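Phosphoribosylformylglycinamidine synthase 2 (Thermus thermophilus, PDB 3VIU) is a PurM-like protein of two related halves, each with an AIR synthase-type N- and C-terminal domain, and binds ADP and magnesium. Local coordinates at residues N150-T156 with Y411-Q417; R397-S401 with A714-P718. All blocks are in the same frame, centred on the assembly; numbering follows the deposited sequence.

In the fold
Both contacts involve the part of the chain that runs between the two halves of the protein. Contact 1 ties its end, residues 411-417, back to the first half. Contact 2 sets its helix 391-399 against the C-terminal helix 708-723. Contact 1 is partly buried, its centre about 17 Å from that of the chain. Contact 2 lies at the surface, about 26 Å out between centres. Contact 1 mixes a histidine hydrogen bond with CH-pi packing over aromatic rings. Contact 2 has no hydrogen bond across it and relies on apolar side chains and CA-H...O contacts. Salt bridges from Glu412 to Arg720 and Arg413 to Asp724 link the loop of contact 1 to the C-terminal end of the chain; the two contacts do not touch.

Contact 1: N150-T156 with Y411-Q417; sequences NAIGVPT and YERYDHQ
Pro155 and His416 bring the two backbones nearest, with CA atoms 5.2 Å apart, where the turn after helix 132-152 passes the irregular chain 411-417. The helix ends at Ile152, and Gly153, the next residue, leaves helical geometry with a positive phi of 87°. His416 reaches back to this helix end. His416 NE2 donates a hydrogen bond of 3.0 Å to the carbonyl O of Asn150. The bond is bent, 138° at the hydrogen. It lies in the carbonyl plane, on a lone pair, and the acceptor sits at the edge of the imidazole, nearly in the ring plane. One face of the same ring packs on the glycine: Gly153 CA lies 3.9 Å from the centroid of the His416 ring in a CH-pi contact. The imidazole is thus held at an edge and over a face. Pro155 meets backbone instead. Pro155 CG is 3.3 Å from His416 O, and Pro155 CB is 3.4 Å from Asp415 O. Thr156 lies over one face of the Tyr414 ring. Thr156 CB makes a CH-pi contact, 3.9 Å from the centroid of the Tyr414 ring. The methyl CG2 of Thr156 points anti to the backbone N (OG1 chi1 -72°) and comes 3.6 Å from Tyr414 CE2. The Tyr411 ring comes alongside, with Tyr411 CE1 4.1 Å from Thr156 CG2. The backbone N of Tyr414 bonds to the carbonyl O of Tyr411, closing a turn between them. This contact joins the 411-417 loop to the N-terminal AIR synthase-related domain of the first half. Thr156 begins the outermost strand 156-163 and packs on Leu120 and Asp122 of the adjacent strand 116-126. Tyr414 also rests on Val142 and Ala146 of helix 132-152.

Contact 2: R397-S401 with A714-P718; sequences RLLAS and AWKAP
Ala714 meets Leu399 and Ala400 where helix 391-399 ends. Ala714 CB packs on Leu399 CB at 4.4 Å. The carbonyl O of Ala714 receives a CA-H...O contact from Ala400, with Ala400 CA and Ala714 O 3.4 Å apart. Helical geometry would pair this oxygen with the backbone N of residue 718, but that residue is a proline and has no N-H to give. Trp715 comes next and has the closest CA in the segment, with Trp715 CA 4.7 Å from Leu399 CA. The CA-H of Trp715 points almost straight at the carbonyl O of Leu399, in a CA-H...O contact with an angle of 170° at the hydrogen. The indole swings anti to the backbone N (chi1 179°), which lays Trp715 CD1 beside the Leu399 methyl CD2 at 3.8 Å. The rest of the indole looks to other parts of the chain. Its ring stacks with Phe635, and NE1 makes a weak hydrogen bond to the carbonyl O of Leu404. Here two helices far apart in sequence pack together: 391-399, from the connection between the two PurM-like halves, and 708-723, which follows the last strand of the second half. Ala400 and Ala714, both small, lie at the close approach. Leu399 also packs on Leu628 of helix 625-634, besides helix 708-723. Pro718 kinks the later helix and turns its ring toward the first segment. Pro718 CG packs against Ala400 CB at 4.0 Å. Pro718 CB lies 3.4 Å from the carbonyl O of Ala400, and the proline side chain also touches Ala405.

Contact 1: N150-T156 with Y411-Q417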
ATOM      1  N   ASN A 150      15.787   3.894   7.617  1.00 21.42           N
ATOM      2  CA  ASN A 150      16.821   3.556   8.582  1.00 24.21           C
ATOM      3  C   ASN A 150      17.229   4.773   9.396  1.00 24.66           C
ATOM      4  O   ASN A 150      17.551   4.658  10.580  1.00 25.20           O
ATOM      5  CB  ASN A 150      18.040   2.968   7.876  1.00 26.95           C
ATOM      6  CG  ASN A 150      17.787   1.557   7.355  1.00 29.43           C
ATOM      7  OD1 ASN A 150      18.649   0.970   6.703  1.00 31.19           O
ATOM      8  ND2 ASN A 150      16.607   1.007   7.648  1.00 29.37           N
ATOM      9  N   ALA A 151      17.207   5.941   8.763  1.00 23.26           N
ATOM     10  CA  ALA A 151      17.577   7.167   9.448  1.00 21.10           C
ATOM     11  C   ALA A 151      16.485   7.654  10.399  1.00 20.35           C
ATOM     12  O   ALA A 151      16.793   8.195  11.461  1.00 20.51           O
ATOM     13  CB  ALA A 151      17.908   8.250   8.441  1.00 19.37           C
ATOM     14  N   ILE A 152      15.216   7.461  10.042  1.00 18.00           N
ATOM     15  CA  ILE A 152      14.143   7.938  10.908  1.00 16.59           C
ATOM     16  C   ILE A 152      13.708   6.947  11.980  1.00 15.43           C
ATOM     17  O   ILE A 152      12.937   7.295  12.862  1.00 14.71           O
ATOM     18  CB  ILE A 152      12.902   8.407  10.092  1.00 17.89           C
ATOM     19  CG1 ILE A 152      12.062   9.364  10.950  1.00 18.04           C
ATOM     20  CG2 ILE A 152      12.050   7.216   9.669  1.00 16.73           C
ATOM     21  CD1 ILE A 152      11.157  10.281  10.151  1.00 16.58           C
ATOM     22  N   GLY A 153      14.204   5.716  11.906  1.00 15.44           N
ATOM     23  CA  GLY A 153      13.862   4.723  12.913  1.00 14.92           C
ATOM     24  C   GLY A 153      12.603   3.903  12.700  1.00 16.10           C
ATOM     25  O   GLY A 153      12.078   3.328  13.650  1.00 18.39           O
ATOM     26  N   VAL A 154      12.102   3.855  11.470  1.00 14.68           N
ATOM     27  CA  VAL A 154      10.911   3.074  11.174  1.00 14.67           C
ATOM     28  C   VAL A 154      11.303   1.975  10.201  1.00 15.67           C
ATOM     29  O   VAL A 154      11.775   2.249   9.099  1.00 17.71           O
ATOM     30  CB  VAL A 154       9.807   3.942  10.552  1.00 13.48           C
ATOM     31  CG1 VAL A 154       8.591   3.087  10.238  1.00 11.72           C
ATOM     32  CG2 VAL A 154       9.429   5.063  11.516  1.00 15.40           C
ATOM     33  N   PRO A 155      11.118   0.711  10.597  1.00 15.98           N
ATOM     34  CA  PRO A 155      11.475  -0.408   9.731  1.00 16.18           C
ATOM     35  C   PRO A 155      10.499  -0.645   8.602  1.00 19.08           C
ATOM     36  O   PRO A 155       9.305  -0.358   8.715  1.00 21.19           O
ATOM     37  CB  PRO A 155      11.485  -1.587  10.687  1.00 15.22           C
ATOM     38  CG  PRO A 155      10.319  -1.263  11.573  1.00 14.77           C
ATOM     39  CD  PRO A 155      10.529   0.222  11.860  1.00 16.18           C
ATOM     40  N   THR A 156      11.028  -1.165   7.507  1.00 19.91           N
ATOM     41  CA  THR A 156      10.211  -1.535   6.374  1.00 22.39           C
ATOM     42  C   THR A 156      10.096  -3.032   6.628  1.00 22.75           C
ATOM     43  O   THR A 156      11.062  -3.771   6.469  1.00 23.13           O
ATOM     44  CB  THR A 156      10.935  -1.232   5.061  1.00 21.17           C
ATOM     45  OG1 THR A 156      10.969   0.186   4.877  1.00 21.49           O
ATOM     46  CG2 THR A 156      10.218  -1.868   3.886  1.00 24.91           C
ATOM     47  N   TYR A 411      15.225  -6.633   2.048  1.00 33.93           N
ATOM     48  CA  TYR A 411      14.955  -6.326   3.453  1.00 35.94           C
ATOM     49  C   TYR A 411      16.193  -6.330   4.343  1.00 36.33           C
ATOM     50  O   TYR A 411      16.137  -5.889   5.489  1.00 36.98           O
ATOM     51  CB  TYR A 411      13.886  -7.285   3.988  1.00 37.52           C
ATOM     52  CG  TYR A 411      12.596  -7.114   3.229  1.00 42.16           C
ATOM     53  CD1 TYR A 411      11.881  -5.916   3.305  1.00 43.29           C
ATOM     54  CD2 TYR A 411      12.158  -8.085   2.324  1.00 43.42           C
ATOM     55  CE1 TYR A 411      10.773  -5.675   2.489  1.00 44.72           C
ATOM     56  CE2 TYR A 411      11.049  -7.857   1.499  1.00 45.03           C
ATOM     57  CZ  TYR A 411      10.366  -6.645   1.584  1.00 46.17           C
ATOM     58  OH  TYR A 411       9.309  -6.382   0.741  1.00 46.32           O
ATOM     59  N   GLU A 412      17.310  -6.821   3.813  1.00 37.31           N
ATOM     60  CA  GLU A 412      18.563  -6.845   4.559  1.00 37.66           C
ATOM     61  C   GLU A 412      19.138  -5.427   4.608  1.00 38.14           C
ATOM     62  O   GLU A 412      20.070  -5.144   5.365  1.00 38.23           O
ATOM     63  CB  GLU A 412      19.563  -7.797   3.896  1.00 38.33           C
ATOM     64  CG  GLU A 412      19.630  -9.178   4.543  1.00 41.21           C
ATOM     65  CD  GLU A 412      20.429 -10.181   3.714  1.00 42.89           C
ATOM     66  OE1 GLU A 412      21.519  -9.811   3.225  1.00 43.20           O
ATOM     67  OE2 GLU A 412      19.969 -11.337   3.561  1.00 40.92           O
ATOM     68  N   ARG A 413      18.576  -4.539   3.795  1.00 37.05           N
ATOM     69  CA  ARG A 413      19.022  -3.152   3.753  1.00 36.82           C
ATOM     70  C   ARG A 413      18.380  -2.382   4.897  1.00 38.35           C
ATOM     71  O   ARG A 413      18.884  -1.342   5.313  1.00 38.27           O
ATOM     72  CB  ARG A 413      18.606  -2.484   2.435  1.00 35.94           C
ATOM     73  CG  ARG A 413      19.212  -3.066   1.176  1.00 34.13           C
ATOM     74  CD  ARG A 413      20.721  -2.914   1.179  1.00 33.91           C
ATOM     75  NE  ARG A 413      21.296  -3.317  -0.095  1.00 33.29           N
ATOM     76  CZ  ARG A 413      21.016  -2.734  -1.252  1.00 33.50           C
ATOM     77  NH1 ARG A 413      20.166  -1.723  -1.291  1.00 34.81           N
ATOM     78  NH2 ARG A 413      21.586  -3.160  -2.370  1.00 36.01           N
ATOM     79  N   TYR A 414      17.267  -2.904   5.406  1.00 39.96           N
ATOM     80  CA  TYR A 414      16.525  -2.239   6.471  1.00 42.30           C
ATOM     81  C   TYR A 414      16.720  -2.833   7.870  1.00 43.31           C
ATOM     82  O   TYR A 414      16.856  -4.049   8.029  1.00 42.88           O
ATOM     83  CB  TYR A 414      15.028  -2.251   6.133  1.00 42.70           C
ATOM     84  CG  TYR A 414      14.705  -2.102   4.655  1.00 42.64           C
ATOM     85  CD1 TYR A 414      15.266  -1.074   3.889  1.00 42.30           C
ATOM     86  CD2 TYR A 414      13.808  -2.973   4.030  1.00 42.82           C
ATOM     87  CE1 TYR A 414      14.937  -0.915   2.536  1.00 41.95           C
ATOM     88  CE2 TYR A 414      13.470  -2.825   2.681  1.00 41.94           C
ATOM     89  CZ  TYR A 414      14.037  -1.794   1.940  1.00 43.45           C
ATOM     90  OH  TYR A 414      13.692  -1.640   0.611  1.00 41.72           O
ATOM     91  N   ASP A 415      16.727  -1.960   8.877  1.00 44.20           N
ATOM     92  CA  ASP A 415      16.868  -2.383  10.270  1.00 45.93           C
ATOM     93  C   ASP A 415      15.791  -1.738  11.141  1.00 45.64           C
ATOM     94  O   ASP A 415      14.858  -1.124  10.628  1.00 45.08           O
ATOM     95  CB  ASP A 415      18.272  -2.052  10.814  1.00 48.28           C
ATOM     96  CG  ASP A 415      18.745  -0.649  10.443  1.00 50.10           C
ATOM     97  OD1 ASP A 415      18.100   0.337  10.851  1.00 51.62           O
ATOM     98  OD2 ASP A 415      19.777  -0.533   9.746  1.00 50.87           O
ATOM     99  N   HIS A 416      15.919  -1.894  12.455  1.00 45.91           N
ATOM    100  CA  HIS A 416      14.962  -1.345  13.414  1.00 45.70           C
ATOM    101  C   HIS A 416      13.715  -2.205  13.584  1.00 45.93           C
ATOM    102  O   HIS A 416      12.635  -1.683  13.860  1.00 45.28           O
ATOM    103  CB  HIS A 416      14.526   0.068  13.016  1.00 45.65           C
ATOM    104  CG  HIS A 416      15.614   1.089  13.108  1.00 46.30           C
ATOM    105  ND1 HIS A 416      16.303   1.339  14.276  1.00 46.88           N
ATOM    106  CD2 HIS A 416      16.120   1.937  12.182  1.00 45.88           C
ATOM    107  CE1 HIS A 416      17.187   2.298  14.064  1.00 46.79           C
ATOM    108  NE2 HIS A 416      17.096   2.677  12.802  1.00 47.01           N
ATOM    109  N   GLN A 417      13.851  -3.515  13.419  1.00 46.46           N
ATOM    110  CA  GLN A 417      12.703  -4.398  13.590  1.00 47.88           C
ATOM    111  C   GLN A 417      12.192  -4.316  15.030  1.00 48.34           C
ATOM    112  O   GLN A 417      11.017  -4.580  15.295  1.00 47.56           O
ATOM    113  CB  GLN A 417      13.069  -5.843  13.252  1.00 47.47           C
ATOM    114  CG  GLN A 417      13.396  -6.062  11.792  1.00 49.52           C
ATOM    115  CD  GLN A 417      14.771  -5.547  11.410  1.00 50.89           C
ATOM    116  OE1 GLN A 417      15.086  -5.422  10.228  1.00 52.23           O
ATOM    117  NE2 GLN A 417      15.601  -5.257  12.409  1.00 51.81           N
TER

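Contact 2: R397-S401 with A714-P718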
ATOM      1  N   ARG A 397      13.113 -23.848 -11.854  1.00 18.10           N
ATOM      2  CA  ARG A 397      13.087 -22.671 -12.716  1.00 17.68           C
ATOM      3  C   ARG A 397      12.168 -21.579 -12.166  1.00 16.87           C
ATOM      4  O   ARG A 397      12.447 -20.386 -12.330  1.00 14.27           O
ATOM      5  CB  ARG A 397      12.673 -23.059 -14.142  1.00 18.58           C
ATOM      6  CG  ARG A 397      13.749 -23.849 -14.887  1.00 23.00           C
ATOM      7  CD  ARG A 397      13.214 -24.501 -16.156  1.00 26.67           C
ATOM      8  NE  ARG A 397      12.818 -23.548 -17.195  1.00 29.67           N
ATOM      9  CZ  ARG A 397      12.121 -23.878 -18.285  1.00 30.84           C
ATOM     10  NH1 ARG A 397      11.736 -25.137 -18.481  1.00 26.86           N
ATOM     11  NH2 ARG A 397      11.809 -22.950 -19.184  1.00 32.19           N
ATOM     12  N   LEU A 398      11.080 -21.987 -11.509  1.00 15.71           N
ATOM     13  CA  LEU A 398      10.137 -21.032 -10.923  1.00 14.74           C
ATOM     14  C   LEU A 398      10.747 -20.353  -9.700  1.00 14.80           C
ATOM     15  O   LEU A 398      10.591 -19.143  -9.504  1.00 13.98           O
ATOM     16  CB  LEU A 398       8.835 -21.728 -10.518  1.00 11.70           C
ATOM     17  CG  LEU A 398       7.845 -21.999 -11.649  1.00 14.62           C
ATOM     18  CD1 LEU A 398       6.687 -22.834 -11.124  1.00 17.23           C
ATOM     19  CD2 LEU A 398       7.345 -20.677 -12.233  1.00 14.39           C
ATOM     20  N   LEU A 399      11.435 -21.141  -8.879  1.00 14.14           N
ATOM     21  CA  LEU A 399      12.064 -20.614  -7.679  1.00 14.46           C
ATOM     22  C   LEU A 399      13.120 -19.596  -8.083  1.00 14.93           C
ATOM     23  O   LEU A 399      13.319 -18.604  -7.395  1.00 15.94           O
ATOM     24  CB  LEU A 399      12.703 -21.747  -6.863  1.00 14.13           C
ATOM     25  CG  LEU A 399      11.759 -22.638  -6.046  1.00 11.52           C
ATOM     26  CD1 LEU A 399      12.496 -23.861  -5.569  1.00 10.51           C
ATOM     27  CD2 LEU A 399      11.206 -21.864  -4.854  1.00 10.23           C
ATOM     28  N   ALA A 400      13.771 -19.834  -9.221  1.00 16.34           N
ATOM     29  CA  ALA A 400      14.816 -18.936  -9.721  1.00 15.29           C
ATOM     30  C   ALA A 400      14.278 -17.699 -10.447  1.00 16.29           C
ATOM     31  O   ALA A 400      15.046 -16.828 -10.849  1.00 15.69           O
ATOM     32  CB  ALA A 400      15.759 -19.702 -10.633  1.00 13.84           C
ATOM     33  N   SER A 401      12.962 -17.628 -10.621  1.00 17.29           N
ATOM     34  CA  SER A 401      12.346 -16.489 -11.286  1.00 18.32           C
ATOM     35  C   SER A 401      12.396 -15.277 -10.379  1.00 20.38           C
ATOM     36  O   SER A 401      12.007 -15.350  -9.216  1.00 20.23           O
ATOM     37  CB  SER A 401      10.885 -16.778 -11.622  1.00 20.36           C
ATOM     38  OG  SER A 401      10.182 -15.564 -11.870  1.00 22.74           O
ATOM     39  N   ALA A 714      18.528 -22.243  -5.542  1.00 20.17           N
ATOM     40  CA  ALA A 714      17.822 -21.746  -6.720  1.00 19.61           C
ATOM     41  C   ALA A 714      16.970 -20.519  -6.371  1.00 17.50           C
ATOM     42  O   ALA A 714      16.898 -19.563  -7.131  1.00 16.59           O
ATOM     43  CB  ALA A 714      16.942 -22.852  -7.304  1.00 18.87           C
ATOM     44  N   TRP A 715      16.346 -20.563  -5.200  1.00 17.73           N
ATOM     45  CA  TRP A 715      15.478 -19.499  -4.708  1.00 17.18           C
ATOM     46  C   TRP A 715      16.215 -18.278  -4.162  1.00 18.45           C
ATOM     47  O   TRP A 715      15.733 -17.156  -4.285  1.00 19.92           O
ATOM     48  CB  TRP A 715      14.594 -20.074  -3.601  1.00 16.16           C
ATOM     49  CG  TRP A 715      13.633 -19.109  -2.954  1.00 15.23           C
ATOM     50  CD1 TRP A 715      12.486 -18.603  -3.495  1.00 14.73           C
ATOM     51  CD2 TRP A 715      13.683 -18.634  -1.606  1.00 12.87           C
ATOM     52  NE1 TRP A 715      11.812 -17.851  -2.563  1.00 12.26           N
ATOM     53  CE2 TRP A 715      12.525 -17.855  -1.394  1.00 13.06           C
ATOM     54  CE3 TRP A 715      14.593 -18.796  -0.553  1.00 15.02           C
ATOM     55  CZ2 TRP A 715      12.249 -17.238  -0.167  1.00 14.52           C
ATOM     56  CZ3 TRP A 715      14.318 -18.181   0.671  1.00 15.65           C
ATOM     57  CH2 TRP A 715      13.154 -17.414   0.851  1.00 15.38           C
ATOM     58  N   LYS A 716      17.379 -18.501  -3.563  1.00 20.14           N
ATOM     59  CA  LYS A 716      18.155 -17.431  -2.945  1.00 22.55           C
ATOM     60  C   LYS A 716      18.969 -16.517  -3.859  1.00 22.77           C
ATOM     61  O   LYS A 716      19.061 -15.319  -3.602  1.00 23.06           O
ATOM     62  CB  LYS A 716      19.088 -18.035  -1.888  1.00 24.11           C
ATOM     63  CG  LYS A 716      19.372 -17.120  -0.696  1.00 30.29           C
ATOM     64  CD  LYS A 716      20.234 -15.899  -1.065  1.00 33.35           C
ATOM     65  CE  LYS A 716      19.647 -14.581  -0.522  1.00 33.00           C
ATOM     66  NZ  LYS A 716      18.493 -14.069  -1.337  1.00 30.51           N
ATOM     67  N   ALA A 717      19.532 -17.070  -4.930  1.00 22.55           N
ATOM     68  CA  ALA A 717      20.387 -16.309  -5.845  1.00 23.26           C
ATOM     69  C   ALA A 717      19.839 -15.190  -6.748  1.00 24.33           C
ATOM     70  O   ALA A 717      20.425 -14.113  -6.810  1.00 25.62           O
ATOM     71  CB  ALA A 717      21.181 -17.286  -6.708  1.00 22.36           C
ATOM     72  N   PRO A 718      18.721 -15.429  -7.461  1.00 24.55           N
ATOM     73  CA  PRO A 718      18.097 -14.456  -8.374  1.00 23.42           C
ATOM     74  C   PRO A 718      18.116 -12.966  -8.037  1.00 24.55           C
ATOM     75  O   PRO A 718      18.823 -12.197  -8.680  1.00 24.13           O
ATOM     76  CB  PRO A 718      16.683 -14.992  -8.529  1.00 23.24           C
ATOM     77  CG  PRO A 718      16.914 -16.468  -8.501  1.00 25.15           C
ATOM     78  CD  PRO A 718      17.870 -16.626  -7.331  1.00 22.17           C
TER